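Local coordinates for phosphodiesterase (PDB 6CPU), which is a phosphodiesterase of the HD superfamily, a largely helical protein that holds a zinc and a magnesium ion, at residues 1-9 against 14-25; 39-47 against 120-130. All blocks are in the same frame, centred on the assembly; numbering follows the deposited sequence.

Interaction 1: residues 1-9 against 14-25; sequences MAEVLSLVD and QVTDKYYKFDTF
From Ala2 to Ser6 the chain pairs with 16-21 as a parallel strand; the short axes of 2-6 and 18-21 are 4.7 Å apart and 14° from parallel, and a beta bulge shifts the register by one between Ala2 and Glu3. At the bulge Val15 O receives Ala2 N at 2.7 Å, and Ala2 O then receives Asp17 N. Beyond it Val4 and Ser6 carry the bonds, each through N and O: Val4 to Lys18 and Tyr20, Ser6 to Tyr20 and Phe22. Glu3 and Leu5 turn their backbone groups to Pro45 and strand 46-49 instead.

One face carries Ala2, Thr16, Val4, Tyr19, Ser6 and Lys21. CG1 of Val4, anti to its own N (chi1 179°), lies 3.7 Å from Tyr19 CD1. Its other methyl, CG2, reaches back to Thr16 OG1 at 3.4 Å. The Tyr19 ring runs on past Ser6 CB. Tyr19 OH is hydrogen-bonded to Leu10 O, while Ser6 OG donates to Val8 O at 2.6 Å.

The other face carries Glu3, Lys18, Leu5 and Tyr20. Leu5 runs alongside Tyr20, both heading off the same face, with CD2 of Leu5 3.8 Å from Tyr20 CD2. The same methyl meets the Phe22 ring at its edge, in plane. Glu3 crosses the far end of Tyr20, carboxylate and ring planes 43° apart. A water joins Glu3 OE1 to Tyr20 OH. Glu3 OE2 forms a salt bridge with Lys35, just past helix 25-34, and a hydrogen bond with His31 of that helix.

Past the strand, Leu7 CD1 packs on Phe25 CD1 at 4.0 Å, at the start of that helix. Backbone bonds fix the register of the two strands. One face is mixed, with Val4 against Tyr19; on the other, apolar contacts give way to the polar link between Glu3 and Tyr20.

Interaction 2: residues 39-47 against 120-130; sequences ETDSNVPIV and AKELLTNRISR
Asp41 reaches from the loop before strand 46-49 to two arginines of helix 127-135. Its CB lies 3.2 Å from Arg130 NE. With chi1 at -61°, CG is anti to the carbonyl carbon, and the carboxylate points at the helix. OD1 accepts from Gly270 N. OD2 takes three N-H groups. Arg127 NH1 comes to its syn lone pair at 2.9 Å, the two flat groups nearly coplanar. Arg130 grips the same oxygen side-on from the anti side, with NE at 3.0 Å and NH2 at 3.1 Å; here the planes stand 71° apart. Both arginines have a second acid, Glu486 for Arg127 and Asp505 for Arg130, and Arg127 NH2 also donates to Asn271.

Arg130 NH1 turns back to Leu124 O at 2.8 Å, at the link between helices 110-124 and 127-135. Asn43 ND2 donates to Thr125 O nearby, at 3.3 Å and 168°. A water joins Asn43 O to Thr125 OG1. Farther along, Pro45 CG packs on Ala120 CB at 3.9 Å.

The two guanidinium groups, with Gly270 N, probably keep buried Asp41 ionised. The network ties the loop to the start of helix 127-135, and Arg130 NH1 and Asn43 extend the hold to the end of helix 110-124.

In the fold
Interactions 1 and 2 meet in one parallel sheet, with strand order 16-21, 2-6, 46-49, 100-103. Interaction 1 forms one outer pair, its centre about 29 Å from the centre of the chain. The centre of interaction 2 is about 20 Å from it, where the loop leading into strand 46-49 crosses the helix corner. Neither is wholly core, but most touching residues of interaction 2 are buried and none is exposed. Backbone bonds dominate interaction 1; a salt-bridge network dominates interaction 2. They join directly through probable hydrogen bonds from Leu5 N to Val47 O and from Val47 N to Glu3 O. Helix 110-124 serves both, with Met1 lying on Lys121.

Interaction 1: residues 1-9 against 14-25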
loop_
_atom_site.group_PDB
_atom_site.type_symbol
_atom_site.label_atom_id
_atom_site.label_comp_id
_atom_site.label_asym_id
_atom_site.label_seq_id
_atom_site.Cartn_x
_atom_site.Cartn_y
_atom_site.Cartn_z
ATOM N N MET A 1 -21.330 7.232 -19.883
ATOM C CA MET A 1 -21.115 5.891 -19.247
ATOM C C MET A 1 -19.632 5.477 -19.089
ATOM O O MET A 1 -19.172 5.293 -17.973
ATOM C CB MET A 1 -21.900 4.809 -19.995
ATOM C CG MET A 1 -22.840 4.040 -19.087
ATOM S SD MET A 1 -24.089 3.040 -19.905
ATOM C CE MET A 1 -23.270 2.541 -21.417
ATOM N N ALA A 2 -18.900 5.309 -20.186
ATOM C CA ALA A 2 -17.511 4.836 -20.122
ATOM C C ALA A 2 -16.492 5.905 -20.505
ATOM O O ALA A 2 -16.788 6.826 -21.271
ATOM C CB ALA A 2 -17.329 3.634 -21.019
ATOM N N GLU A 3 -15.291 5.774 -19.955
ATOM C CA GLU A 3 -14.136 6.491 -20.452
ATOM C C GLU A 3 -13.542 5.623 -21.548
ATOM O O GLU A 3 -13.223 4.453 -21.316
ATOM C CB GLU A 3 -13.108 6.736 -19.344
ATOM C CG GLU A 3 -11.776 7.270 -19.864
ATOM C CD GLU A 3 -10.877 7.829 -18.774
ATOM O OE1 GLU A 3 -11.346 8.650 -17.970
ATOM O OE2 GLU A 3 -9.683 7.463 -18.728
ATOM N N VAL A 4 -13.395 6.182 -22.745
ATOM C CA VAL A 4 -12.920 5.420 -23.887
ATOM C C VAL A 4 -11.526 5.901 -24.259
ATOM O O VAL A 4 -11.292 7.105 -24.409
ATOM C CB VAL A 4 -13.875 5.522 -25.098
ATOM C CG1 VAL A 4 -13.325 4.723 -26.271
ATOM C CG2 VAL A 4 -15.279 5.043 -24.733
ATOM N N LEU A 5 -10.606 4.949 -24.371
ATOM C CA LEU A 5 -9.216 5.202 -24.710
ATOM C C LEU A 5 -8.984 4.478 -26.013
ATOM O O LEU A 5 -9.145 3.263 -26.070
ATOM C CB LEU A 5 -8.297 4.654 -23.627
ATOM C CG LEU A 5 -8.640 5.061 -22.190
ATOM C CD1 LEU A 5 -7.601 4.494 -21.246
ATOM C CD2 LEU A 5 -8.717 6.566 -22.014
ATOM N N SER A 6 -8.643 5.215 -27.071
ATOM C CA SER A 6 -8.549 4.622 -28.398
ATOM C C SER A 6 -7.205 4.811 -29.087
ATOM O O SER A 6 -6.589 5.881 -29.022
ATOM C CB SER A 6 -9.647 5.187 -29.303
ATOM O OG SER A 6 -9.567 4.586 -30.580
ATOM N N LEU A 7 -6.777 3.759 -29.771
ATOM C CA LEU A 7 -5.590 3.789 -30.602
ATOM C C LEU A 7 -5.969 3.897 -32.079
ATOM O O LEU A 7 -5.092 3.922 -32.933
ATOM C CB LEU A 7 -4.753 2.534 -30.375
ATOM C CG LEU A 7 -3.983 2.487 -29.050
ATOM C CD1 LEU A 7 -3.366 1.115 -28.822
ATOM C CD2 LEU A 7 -2.909 3.566 -29.027
ATOM N N VAL A 8 -7.268 3.988 -32.355
ATOM C CA VAL A 8 -7.802 3.942 -33.719
ATOM C C VAL A 8 -8.951 4.940 -33.894
ATOM O O VAL A 8 -9.347 5.613 -32.944
ATOM C CB VAL A 8 -8.293 2.519 -34.071
ATOM C CG1 VAL A 8 -7.139 1.530 -34.065
ATOM C CG2 VAL A 8 -9.387 2.070 -33.113
ATOM N N ASP A 9 -9.498 5.014 -35.111
ATOM C CA ASP A 9 -10.524 6.010 -35.459
ATOM C C ASP A 9 -11.931 5.719 -34.927
ATOM O O ASP A 9 -12.723 6.647 -34.742
ATOM C CB ASP A 9 -10.611 6.163 -36.980
ATOM C CG ASP A 9 -9.283 6.518 -37.601
ATOM O OD1 ASP A 9 -8.704 7.558 -37.218
ATOM O OD2 ASP A 9 -8.815 5.748 -38.467
ATOM N N GLN A 14 -22.619 5.451 -28.161
ATOM C CA GLN A 14 -23.687 4.915 -27.308
ATOM C C GLN A 14 -23.242 4.663 -25.864
ATOM O O GLN A 14 -24.060 4.745 -24.949
ATOM C CB GLN A 14 -24.265 3.616 -27.897
ATOM C CG GLN A 14 -23.227 2.536 -28.206
ATOM C CD GLN A 14 -23.765 1.116 -28.086
ATOM O OE1 GLN A 14 -24.945 0.899 -27.798
ATOM N NE2 GLN A 14 -22.890 0.136 -28.303
ATOM N N VAL A 15 -21.954 4.364 -25.668
ATOM C CA VAL A 15 -21.406 4.076 -24.335
ATOM C C VAL A 15 -20.386 5.105 -23.828
ATOM O O VAL A 15 -19.893 4.976 -22.711
ATOM C CB VAL A 15 -20.761 2.667 -24.284
ATOM C CG1 VAL A 15 -21.802 1.597 -24.574
ATOM C CG2 VAL A 15 -19.591 2.545 -25.255
ATOM N N THR A 16 -20.095 6.133 -24.628
ATOM C CA THR A 16 -18.991 7.049 -24.347
ATOM C C THR A 16 -19.401 8.302 -23.557
ATOM O O THR A 16 -20.303 9.020 -23.961
ATOM C CB THR A 16 -18.325 7.500 -25.662
ATOM O OG1 THR A 16 -17.926 6.356 -26.424
ATOM C CG2 THR A 16 -17.103 8.364 -25.386
ATOM N N ASP A 17 -18.730 8.550 -22.432
ATOM C CA ASP A 17 -18.800 9.830 -21.722
ATOM C C ASP A 17 -17.656 10.737 -22.188
ATOM O O ASP A 17 -17.865 11.907 -22.487
ATOM C CB ASP A 17 -18.693 9.626 -20.198
ATOM C CG ASP A 17 -18.716 10.945 -19.408
ATOM O OD1 ASP A 17 -19.389 11.905 -19.841
ATOM O OD2 ASP A 17 -18.067 11.021 -18.341
ATOM N N LYS A 18 -16.447 10.183 -22.231
ATOM C CA LYS A 18 -15.269 10.925 -22.658
ATOM C C LYS A 18 -14.362 9.995 -23.454
ATOM O O LYS A 18 -14.204 8.814 -23.102
ATOM C CB LYS A 18 -14.552 11.482 -21.442
ATOM C CG LYS A 18 -13.503 12.533 -21.734
ATOM C CD LYS A 18 -13.036 13.160 -20.433
ATOM C CE LYS A 18 -12.064 14.293 -20.670
ATOM N NZ LYS A 18 -11.672 14.931 -19.385
ATOM N N TYR A 19 -13.788 10.531 -24.531
ATOM C CA TYR A 19 -13.020 9.761 -25.496
ATOM C C TYR A 19 -11.624 10.375 -25.567
ATOM O O TYR A 19 -11.499 11.592 -25.728
ATOM C CB TYR A 19 -13.729 9.832 -26.855
ATOM C CG TYR A 19 -13.152 8.974 -27.971
ATOM C CD1 TYR A 19 -13.763 7.788 -28.356
ATOM C CD2 TYR A 19 -12.013 9.372 -28.667
ATOM C CE1 TYR A 19 -13.249 7.018 -29.383
ATOM C CE2 TYR A 19 -11.494 8.605 -29.692
ATOM C CZ TYR A 19 -12.114 7.435 -30.047
ATOM O OH TYR A 19 -11.586 6.686 -31.063
ATOM N N TYR A 20 -10.594 9.544 -25.423
ATOM C CA TYR A 20 -9.187 9.963 -25.550
ATOM C C TYR A 20 -8.598 9.199 -26.704
ATOM O O TYR A 20 -8.681 7.976 -26.742
ATOM C CB TYR A 20 -8.364 9.638 -24.292
ATOM C CG TYR A 20 -8.706 10.415 -23.047
ATOM C CD1 TYR A 20 -7.830 11.379 -22.538
ATOM C CD2 TYR A 20 -9.883 10.172 -22.350
ATOM C CE1 TYR A 20 -8.128 12.080 -21.383
ATOM C CE2 TYR A 20 -10.179 10.862 -21.188
ATOM C CZ TYR A 20 -9.302 11.819 -20.714
ATOM O OH TYR A 20 -9.617 12.512 -19.567
ATOM N N LYS A 21 -8.027 9.913 -27.664
ATOM C CA LYS A 21 -7.364 9.282 -28.782
ATOM C C LYS A 21 -5.878 9.395 -28.522
ATOM O O LYS A 21 -5.363 10.488 -28.352
ATOM C CB LYS A 21 -7.755 9.963 -30.110
ATOM C CG LYS A 21 -6.971 9.494 -31.324
ATOM C CD LYS A 21 -7.332 8.075 -31.725
ATOM C CE LYS A 21 -6.258 7.473 -32.606
ATOM N NZ LYS A 21 -6.039 8.313 -33.814
ATOM N N PHE A 22 -5.195 8.264 -28.481
ATOM C CA PHE A 22 -3.769 8.249 -28.229
ATOM C C PHE A 22 -3.028 7.924 -29.514
ATOM O O PHE A 22 -3.454 7.059 -30.280
ATOM C CB PHE A 22 -3.425 7.249 -27.116
ATOM C CG PHE A 22 -3.937 7.678 -25.783
ATOM C CD1 PHE A 22 -3.255 8.637 -25.051
ATOM C CD2 PHE A 22 -5.143 7.188 -25.299
ATOM C CE1 PHE A 22 -3.750 9.077 -23.831
ATOM C CE2 PHE A 22 -5.640 7.629 -24.085
ATOM C CZ PHE A 22 -4.939 8.566 -23.350
ATOM N N ASP A 23 -1.928 8.631 -29.736
ATOM C CA ASP A 23 -1.087 8.394 -30.900
ATOM C C ASP A 23 -0.243 7.142 -30.731
ATOM O O ASP A 23 0.128 6.508 -31.722
ATOM C CB ASP A 23 -0.198 9.616 -31.201
ATOM C CG ASP A 23 0.774 9.942 -30.079
ATOM O OD1 ASP A 23 0.523 9.568 -28.908
ATOM O OD2 ASP A 23 1.805 10.590 -30.364
ATOM N N THR A 24 0.065 6.782 -29.482
ATOM C CA THR A 24 0.918 5.631 -29.192
ATOM C C THR A 24 0.403 4.842 -27.983
ATOM O O THR A 24 -0.247 5.397 -27.105
ATOM C CB THR A 24 2.367 6.054 -28.876
ATOM O OG1 THR A 24 2.410 6.800 -27.660
ATOM C CG2 THR A 24 2.961 6.916 -29.996
ATOM N N PHE A 25 0.729 3.556 -27.957
ATOM C CA PHE A 25 0.375 2.668 -26.848
ATOM C C PHE A 25 1.097 3.142 -25.591
ATOM O O PHE A 25 0.533 3.108 -24.500
ATOM C CB PHE A 25 0.762 1.218 -27.183
ATOM C CG PHE A 25 0.281 0.185 -26.178
ATOM C CD1 PHE A 25 -1.021 0.215 -25.679
ATOM C CD2 PHE A 25 1.123 -0.840 -25.763
ATOM C CE1 PHE A 25 -1.456 -0.743 -24.772
ATOM C CE2 PHE A 25 0.693 -1.805 -24.863
ATOM C CZ PHE A 25 -0.601 -1.751 -24.364
HETATM O O HOH W 1 -9.441 10.635 -17.736
#

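Interaction 2: residues 39-47 against 120-130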
loop_
_atom_site.group_PDB
_atom_site.type_symbol
_atom_site.label_atom_id
_atom_site.label_comp_id
_atom_site.label_asym_id
_atom_site.label_seq_id
_atom_site.Cartn_x
_atom_site.Cartn_y
_atom_site.Cartn_z
ATOM N N GLU A 39 -7.134 10.721 -5.075
ATOM C CA GLU A 39 -7.572 10.225 -3.773
ATOM C C GLU A 39 -8.885 9.441 -3.860
ATOM O O GLU A 39 -9.508 9.167 -2.841
ATOM C CB GLU A 39 -7.738 11.398 -2.802
ATOM C CG GLU A 39 -6.458 12.148 -2.514
ATOM C CD GLU A 39 -5.421 11.317 -1.773
ATOM O OE1 GLU A 39 -5.784 10.477 -0.916
ATOM O OE2 GLU A 39 -4.215 11.512 -2.030
ATOM N N THR A 40 -9.297 9.057 -5.067
ATOM C CA THR A 40 -10.595 8.412 -5.260
ATOM C C THR A 40 -10.435 7.158 -6.125
ATOM O O THR A 40 -9.572 7.122 -7.000
ATOM C CB THR A 40 -11.587 9.384 -5.928
ATOM O OG1 THR A 40 -11.008 9.928 -7.119
ATOM C CG2 THR A 40 -11.932 10.538 -4.982
ATOM N N ASP A 41 -11.257 6.140 -5.873
ATOM C CA ASP A 41 -11.297 4.946 -6.742
ATOM C C ASP A 41 -11.743 5.344 -8.147
ATOM O O ASP A 41 -12.618 6.192 -8.288
ATOM C CB ASP A 41 -12.304 3.903 -6.223
ATOM C CG ASP A 41 -11.986 3.384 -4.830
ATOM O OD1 ASP A 41 -10.805 3.072 -4.555
ATOM O OD2 ASP A 41 -12.938 3.285 -4.001
ATOM N N SER A 42 -11.172 4.724 -9.185
ATOM C CA SER A 42 -11.740 4.835 -10.530
ATOM C C SER A 42 -13.136 4.241 -10.447
ATOM O O SER A 42 -13.306 3.129 -9.950
ATOM C CB SER A 42 -10.895 4.077 -11.562
ATOM O OG SER A 42 -11.307 4.399 -12.884
ATOM N N ASN A 43 -14.143 4.992 -10.881
ATOM C CA ASN A 43 -15.523 4.559 -10.680
ATOM C C ASN A 43 -16.370 4.548 -11.950
ATOM O O ASN A 43 -17.600 4.572 -11.891
ATOM C CB ASN A 43 -16.175 5.380 -9.566
ATOM C CG ASN A 43 -16.542 6.769 -10.003
ATOM O OD1 ASN A 43 -15.929 7.328 -10.914
ATOM N ND2 ASN A 43 -17.566 7.339 -9.364
ATOM N N VAL A 44 -15.696 4.493 -13.091
ATOM C CA VAL A 44 -16.363 4.350 -14.384
ATOM C C VAL A 44 -15.663 3.237 -15.158
ATOM O O VAL A 44 -14.445 3.045 -15.004
ATOM C CB VAL A 44 -16.342 5.657 -15.222
ATOM C CG1 VAL A 44 -17.224 6.724 -14.570
ATOM C CG2 VAL A 44 -14.935 6.181 -15.424
ATOM N N PRO A 45 -16.408 2.497 -15.986
ATOM C CA PRO A 45 -15.725 1.508 -16.807
ATOM C C PRO A 45 -14.846 2.191 -17.839
ATOM O O PRO A 45 -15.197 3.280 -18.323
ATOM C CB PRO A 45 -16.854 0.755 -17.498
ATOM C CG PRO A 45 -18.095 1.121 -16.779
ATOM C CD PRO A 45 -17.868 2.444 -16.135
ATOM N N ILE A 46 -13.712 1.569 -18.139
ATOM C CA ILE A 46 -12.797 2.062 -19.147
ATOM C C ILE A 46 -12.810 1.085 -20.316
ATOM O O ILE A 46 -12.644 -0.130 -20.128
ATOM C CB ILE A 46 -11.374 2.230 -18.598
ATOM C CG1 ILE A 46 -11.348 3.342 -17.545
ATOM C CG2 ILE A 46 -10.377 2.514 -19.734
ATOM C CD1 ILE A 46 -10.047 3.427 -16.786
ATOM N N VAL A 47 -13.014 1.615 -21.520
ATOM C CA VAL A 47 -12.974 0.806 -22.749
ATOM C C VAL A 47 -11.725 1.182 -23.528
ATOM O O VAL A 47 -11.496 2.367 -23.793
ATOM C CB VAL A 47 -14.216 1.032 -23.644
ATOM C CG1 VAL A 47 -14.094 0.236 -24.938
ATOM C CG2 VAL A 47 -15.493 0.669 -22.903
ATOM N N ALA A 120 -21.607 -2.658 -15.385
ATOM C CA ALA A 120 -20.392 -2.283 -14.666
ATOM C C ALA A 120 -20.486 -0.873 -14.073
ATOM O O ALA A 120 -20.126 -0.647 -12.907
ATOM C CB ALA A 120 -19.170 -2.407 -15.569
ATOM N N LYS A 121 -20.998 0.081 -14.844
ATOM C CA LYS A 121 -21.163 1.427 -14.306
ATOM C C LYS A 121 -22.044 1.436 -13.055
ATOM O O LYS A 121 -21.711 2.082 -12.059
ATOM C CB LYS A 121 -21.753 2.372 -15.342
ATOM C CG LYS A 121 -21.843 3.801 -14.840
ATOM C CD LYS A 121 -21.929 4.787 -15.985
ATOM C CE LYS A 121 -21.606 6.199 -15.531
ATOM N NZ LYS A 121 -22.637 6.692 -14.583
ATOM N N GLU A 122 -23.162 0.719 -13.119
ATOM C CA GLU A 122 -24.107 0.649 -12.005
ATOM C C GLU A 122 -23.442 0.094 -10.741
ATOM O O GLU A 122 -23.753 0.518 -9.633
ATOM C CB GLU A 122 -25.335 -0.192 -12.383
ATOM C CG GLU A 122 -26.363 0.552 -13.236
ATOM C CD GLU A 122 -27.358 -0.365 -13.955
ATOM O OE1 GLU A 122 -27.500 -1.554 -13.571
ATOM O OE2 GLU A 122 -28.010 0.111 -14.916
ATOM N N LEU A 123 -22.498 -0.827 -10.916
ATOM C CA LEU A 123 -21.798 -1.443 -9.786
ATOM C C LEU A 123 -20.568 -0.666 -9.293
ATOM O O LEU A 123 -20.143 -0.844 -8.152
ATOM C CB LEU A 123 -21.394 -2.868 -10.154
ATOM C CG LEU A 123 -22.584 -3.798 -10.421
ATOM C CD1 LEU A 123 -22.135 -5.066 -11.126
ATOM C CD2 LEU A 123 -23.310 -4.146 -9.128
ATOM N N LEU A 124 -19.997 0.191 -10.135
ATOM C CA LEU A 124 -18.769 0.907 -9.788
ATOM C C LEU A 124 -18.992 2.288 -9.208
ATOM O O LEU A 124 -18.127 2.809 -8.555
ATOM C CB LEU A 124 -17.866 1.064 -11.011
ATOM C CG LEU A 124 -17.166 -0.222 -11.459
ATOM C CD1 LEU A 124 -16.574 -0.020 -12.844
ATOM C CD2 LEU A 124 -16.095 -0.659 -10.486
ATOM N N THR A 125 -20.142 2.900 -9.480
ATOM C CA THR A 125 -20.325 4.301 -9.124
ATOM C C THR A 125 -20.100 4.590 -7.647
ATOM O O THR A 125 -19.418 5.564 -7.302
ATOM C CB THR A 125 -21.726 4.793 -9.558
ATOM O OG1 THR A 125 -21.852 4.618 -10.971
ATOM C CG2 THR A 125 -21.926 6.268 -9.207
ATOM N N ASN A 126 -20.660 3.739 -6.788
ATOM C CA ASN A 126 -20.701 3.964 -5.349
ATOM C C ASN A 126 -19.663 3.142 -4.595
ATOM O O ASN A 126 -19.460 1.956 -4.880
ATOM C CB ASN A 126 -22.112 3.669 -4.808
ATOM C CG ASN A 126 -22.197 3.770 -3.298
ATOM O OD1 ASN A 126 -21.899 2.820 -2.584
ATOM N ND2 ASN A 126 -22.637 4.931 -2.801
ATOM N N ARG A 127 -18.993 3.803 -3.653
ATOM C CA ARG A 127 -17.916 3.226 -2.848
ATOM C C ARG A 127 -18.320 1.960 -2.117
ATOM O O ARG A 127 -17.556 0.995 -2.053
ATOM C CB ARG A 127 -17.410 4.282 -1.854
ATOM C CG ARG A 127 -16.508 3.801 -0.733
ATOM C CD ARG A 127 -15.117 3.386 -1.196
ATOM N NE ARG A 127 -14.378 2.775 -0.102
ATOM C CZ ARG A 127 -13.205 2.153 -0.214
ATOM N NH1 ARG A 127 -12.579 2.067 -1.386
ATOM N NH2 ARG A 127 -12.649 1.623 0.857
ATOM N N ILE A 128 -19.532 1.944 -1.574
ATOM C CA ILE A 128 -19.969 0.794 -0.808
ATOM C C ILE A 128 -20.244 -0.372 -1.745
ATOM O O ILE A 128 -19.914 -1.511 -1.416
ATOM C CB ILE A 128 -21.209 1.121 0.070
ATOM C CG1 ILE A 128 -20.920 2.339 0.963
ATOM C CG2 ILE A 128 -21.608 -0.077 0.907
ATOM C CD1 ILE A 128 -19.808 2.187 1.972
ATOM N N SER A 129 -20.817 -0.091 -2.912
ATOM C CA SER A 129 -20.972 -1.101 -3.967
ATOM C C SER A 129 -19.603 -1.691 -4.366
ATOM O O SER A 129 -19.461 -2.910 -4.527
ATOM C CB SER A 129 -21.629 -0.477 -5.192
ATOM O OG SER A 129 -21.929 -1.427 -6.200
ATOM N N ARG A 130 -18.626 -0.813 -4.540
ATOM C CA ARG A 130 -17.278 -1.234 -4.979
ATOM C C ARG A 130 -16.618 -2.196 -3.988
ATOM O O ARG A 130 -16.044 -3.220 -4.382
ATOM C CB ARG A 130 -16.377 -0.036 -5.204
ATOM C CG ARG A 130 -16.687 0.765 -6.450
ATOM C CD ARG A 130 -15.572 1.736 -6.811
ATOM N NE ARG A 130 -15.297 2.761 -5.808
ATOM C CZ ARG A 130 -15.975 3.898 -5.657
ATOM N NH1 ARG A 130 -17.038 4.176 -6.405
ATOM N NH2 ARG A 130 -15.585 4.755 -4.714
HETATM O O HOH W 2 -19.893 5.838 -12.628
#